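Local coordinates for protein cryptochrome DASH (Arabidopsis thaliana, PDB 2J4D) that repairs cyclobutane pyrimidine dimers in single-stranded DNA with FAD and a folate light antenna, and may also serve as a photoreceptor, at residues A[376-381]-A[465-470]. Numbering follows the deposited sequence.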
ATOM      1  N   ILE A 376      11.699  11.653 -16.754  1.00 25.04           N
ATOM      2  CA  ILE A 376      11.763  10.226 -16.437  1.00 26.30           C
ATOM      3  C   ILE A 376      12.762   9.958 -15.319  1.00 26.59           C
ATOM      4  O   ILE A 376      12.416   9.373 -14.288  1.00 25.59           O
ATOM      5  CB  ILE A 376      12.200   9.379 -17.656  1.00 27.25           C
ATOM      6  CG1 ILE A 376      11.255   9.618 -18.843  1.00 26.70           C
ATOM      7  CG2 ILE A 376      12.235   7.890 -17.272  1.00 23.97           C
ATOM      8  CD1 ILE A 376       9.777   9.367 -18.542  1.00 24.58           C
ATOM      9  N   ASP A 377      13.998  10.407 -15.519  1.00 23.92           N
ATOM     10  CA  ASP A 377      15.068  10.176 -14.551  1.00 24.00           C
ATOM     11  C   ASP A 377      14.793  10.681 -13.146  1.00 23.23           C
ATOM     12  O   ASP A 377      15.097   9.992 -12.170  1.00 24.77           O
ATOM     13  CB  ASP A 377      16.397  10.763 -15.061  1.00 25.05           C
ATOM     14  CG  ASP A 377      16.856  10.121 -16.362  1.00 29.73           C
ATOM     15  OD1 ASP A 377      16.483   8.949 -16.607  1.00 26.80           O
ATOM     16  OD2 ASP A 377      17.596  10.775 -17.135  1.00 27.83           O
ATOM     17  N   ALA A 378      14.226  11.877 -13.039  1.00 22.54           N
ATOM     18  CA  ALA A 378      13.915  12.445 -11.735  1.00 22.04           C
ATOM     19  C   ALA A 378      12.933  11.531 -10.999  1.00 21.13           C
ATOM     20  O   ALA A 378      13.082  11.271  -9.808  1.00 22.75           O
ATOM     21  CB  ALA A 378      13.314  13.847 -11.899  1.00 23.83           C
ATOM     22  N   ASN A 379      11.922  11.052 -11.712  1.00 20.74           N
ATOM     23  CA  ASN A 379      10.940  10.168 -11.096  1.00 21.35           C
ATOM     24  C   ASN A 379      11.560   8.846 -10.660  1.00 20.41           C
ATOM     25  O   ASN A 379      11.307   8.375  -9.550  1.00 23.29           O
ATOM     26  CB  ASN A 379       9.770   9.931 -12.061  1.00 20.54           C
ATOM     27  CG  ASN A 379       8.667  10.970 -11.906  1.00 23.07           C
ATOM     28  OD1 ASN A 379       7.925  10.962 -10.921  1.00 22.30           O
ATOM     29  ND2 ASN A 379       8.564  11.882 -12.873  1.00 17.65           N
ATOM     30  N   MET A 380      12.397   8.256 -11.509  1.00 20.42           N
ATOM     31  CA  MET A 380      13.018   6.981 -11.157  1.00 20.71           C
ATOM     32  C   MET A 380      13.994   7.151  -9.998  1.00 22.52           C
ATOM     33  O   MET A 380      14.174   6.242  -9.184  1.00 22.46           O
ATOM     34  CB  MET A 380      13.727   6.377 -12.373  1.00 21.35           C
ATOM     35  CG  MET A 380      12.791   6.084 -13.546  1.00 23.11           C
ATOM     36  SD  MET A 380      11.316   5.135 -13.067  1.00 23.48           S
ATOM     37  CE  MET A 380      12.095   3.569 -12.561  1.00 17.46           C
ATOM     38  N   LYS A 381      14.621   8.320  -9.912  1.00 21.18           N
ATOM     39  CA  LYS A 381      15.550   8.567  -8.819  1.00 23.06           C
ATOM     40  C   LYS A 381      14.730   8.770  -7.538  1.00 21.37           C
ATOM     41  O   LYS A 381      15.119   8.313  -6.463  1.00 23.10           O
ATOM     42  CB  LYS A 381      16.409   9.804  -9.108  1.00 23.77           C
ATOM     43  CG  LYS A 381      17.594   9.968  -8.156  1.00 31.09           C
ATOM     44  CD  LYS A 381      18.504  11.126  -8.564  1.00 36.56           C
ATOM     45  CE  LYS A 381      19.137  10.908  -9.947  1.00 44.08           C
ATOM     46  NZ  LYS A 381      20.079   9.745 -10.022  1.00 47.47           N
ATOM     47  N   ALA A 465      14.678  19.587 -11.338  1.00 28.07           N
ATOM     48  CA  ALA A 465      15.823  20.304 -10.769  1.00 29.79           C
ATOM     49  C   ALA A 465      16.107  19.872  -9.334  1.00 29.87           C
ATOM     50  O   ALA A 465      17.263  19.818  -8.903  1.00 28.61           O
ATOM     51  CB  ALA A 465      15.574  21.817 -10.814  1.00 31.56           C
ATOM     52  N   PHE A 466      15.050  19.579  -8.587  1.00 29.14           N
ATOM     53  CA  PHE A 466      15.218  19.148  -7.210  1.00 27.84           C
ATOM     54  C   PHE A 466      15.937  17.802  -7.168  1.00 29.75           C
ATOM     55  O   PHE A 466      16.842  17.596  -6.357  1.00 28.53           O
ATOM     56  CB  PHE A 466      13.852  19.033  -6.511  1.00 28.00           C
ATOM     57  CG  PHE A 466      13.928  18.434  -5.135  1.00 27.25           C
ATOM     58  CD1 PHE A 466      13.774  17.062  -4.948  1.00 28.46           C
ATOM     59  CD2 PHE A 466      14.207  19.234  -4.030  1.00 31.61           C
ATOM     60  CE1 PHE A 466      13.901  16.493  -3.680  1.00 30.84           C
ATOM     61  CE2 PHE A 466      14.338  18.679  -2.754  1.00 35.22           C
ATOM     62  CZ  PHE A 466      14.185  17.302  -2.577  1.00 34.31           C
ATOM     63  N   TRP A 467      15.542  16.892  -8.055  1.00 27.93           N
ATOM     64  CA  TRP A 467      16.131  15.556  -8.088  1.00 27.29           C
ATOM     65  C   TRP A 467      17.422  15.432  -8.882  1.00 28.72           C
ATOM     66  O   TRP A 467      18.259  14.576  -8.582  1.00 27.28           O
ATOM     67  CB  TRP A 467      15.108  14.543  -8.613  1.00 22.28           C
ATOM     68  CG  TRP A 467      14.068  14.219  -7.584  1.00 25.05           C
ATOM     69  CD1 TRP A 467      12.763  14.622  -7.573  1.00 24.54           C
ATOM     70  CD2 TRP A 467      14.285  13.521  -6.354  1.00 25.91           C
ATOM     71  NE1 TRP A 467      12.154  14.226  -6.403  1.00 24.85           N
ATOM     72  CE2 TRP A 467      13.067  13.549  -5.636  1.00 25.55           C
ATOM     73  CE3 TRP A 467      15.393  12.878  -5.785  1.00 28.79           C
ATOM     74  CZ2 TRP A 467      12.925  12.957  -4.375  1.00 27.00           C
ATOM     75  CZ3 TRP A 467      15.254  12.288  -4.526  1.00 30.66           C
ATOM     76  CH2 TRP A 467      14.025  12.335  -3.838  1.00 28.18           C
ATOM     77  N   LEU A 468      17.579  16.276  -9.893  1.00 26.70           N
ATOM     78  CA  LEU A 468      18.770  16.250 -10.730  1.00 29.82           C
ATOM     79  C   LEU A 468      19.436  17.617 -10.571  1.00 33.03           C
ATOM     80  O   LEU A 468      19.361  18.467 -11.458  1.00 32.23           O
ATOM     81  CB  LEU A 468      18.363  15.993 -12.186  1.00 27.95           C
ATOM     82  CG  LEU A 468      17.453  14.765 -12.367  1.00 27.84           C
ATOM     83  CD1 LEU A 468      16.957  14.667 -13.800  1.00 30.17           C
ATOM     84  CD2 LEU A 468      18.208  13.507 -11.980  1.00 29.14           C
ATOM     85  N   GLN A 469      20.076  17.813  -9.419  1.00 34.97           N
ATOM     86  CA  GLN A 469      20.729  19.074  -9.081  1.00 37.95           C
ATOM     87  C   GLN A 469      21.584  19.733 -10.160  1.00 37.42           C
ATOM     88  O   GLN A 469      21.759  20.951 -10.135  1.00 38.84           O
ATOM     89  CB  GLN A 469      21.556  18.918  -7.797  1.00 39.87           C
ATOM     90  CG  GLN A 469      22.276  17.587  -7.661  1.00 51.04           C
ATOM     91  CD  GLN A 469      21.329  16.460  -7.282  1.00 55.56           C
ATOM     92  OE1 GLN A 469      21.255  15.433  -7.964  1.00 56.20           O
ATOM     93  NE2 GLN A 469      20.598  16.647  -6.187  1.00 59.80           N
ATOM     94  N   GLN A 470      22.114  18.958 -11.103  1.00 36.74           N
ATOM     95  CA  GLN A 470      22.934  19.551 -12.156  1.00 38.90           C
ATOM     96  C   GLN A 470      22.100  20.390 -13.130  1.00 40.53           C
ATOM     97  O   GLN A 470      22.644  20.976 -14.070  1.00 40.86           O
ATOM     98  CB  GLN A 470      23.704  18.478 -12.942  1.00 37.34           C
ATOM     99  CG  GLN A 470      22.850  17.567 -13.802  1.00 39.38           C
ATOM    100  CD  GLN A 470      22.488  16.274 -13.097  1.00 38.84           C
ATOM    101  OE1 GLN A 470      21.999  16.287 -11.970  1.00 37.63           O
ATOM    102  NE2 GLN A 470      22.726  15.150 -13.763  1.00 39.10           N
TER
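In the helical FAD-binding domain of this member of the class-1 DNA photolyase family, helix 374-386 packs against the C-terminal end of helix 462-467 through Ala-378, Lys-381, Trp-467 and Leu-468. The chains run nearest at Ala-378 and Trp-467, whose CA atoms are 5.3 Å apart; there Ala-378 CB meets Trp-467 CB at 3.8 Å. The small Ala-378 probably allows this approach; its O sits over one indole face, 3.8 Å from Trp-467 CG, while Phe-466 CE1 lies over the opposite face, offset toward the rim. The Trp-467 side chain is about 13 Å from the bound FAD. Leu-468, the first residue to leave helical geometry, sends its two methyls to different partners. Its CD1 reaches Asp-377 CB at 4.1 Å and the flank of Ala-378; CD2 presses on Lys-381 CE at 3.4 Å, tighter than usual. The extended start of Lys-381 (chi1 -168°) carries CD to 3.5 Å from Trp-467 O, and the bend at chi3 turns CE onto Leu-468. Cutting Lys-381 back to an alanine would probably open a gap beside Leu-468 CD2 and leave the Trp-467 carbonyl less covered. The Asp-377 carboxylate turns elsewhere, to Tyr-487, Thr-371 and Gly-372. The contact is mostly apolar, with lysine contributing its methylenes.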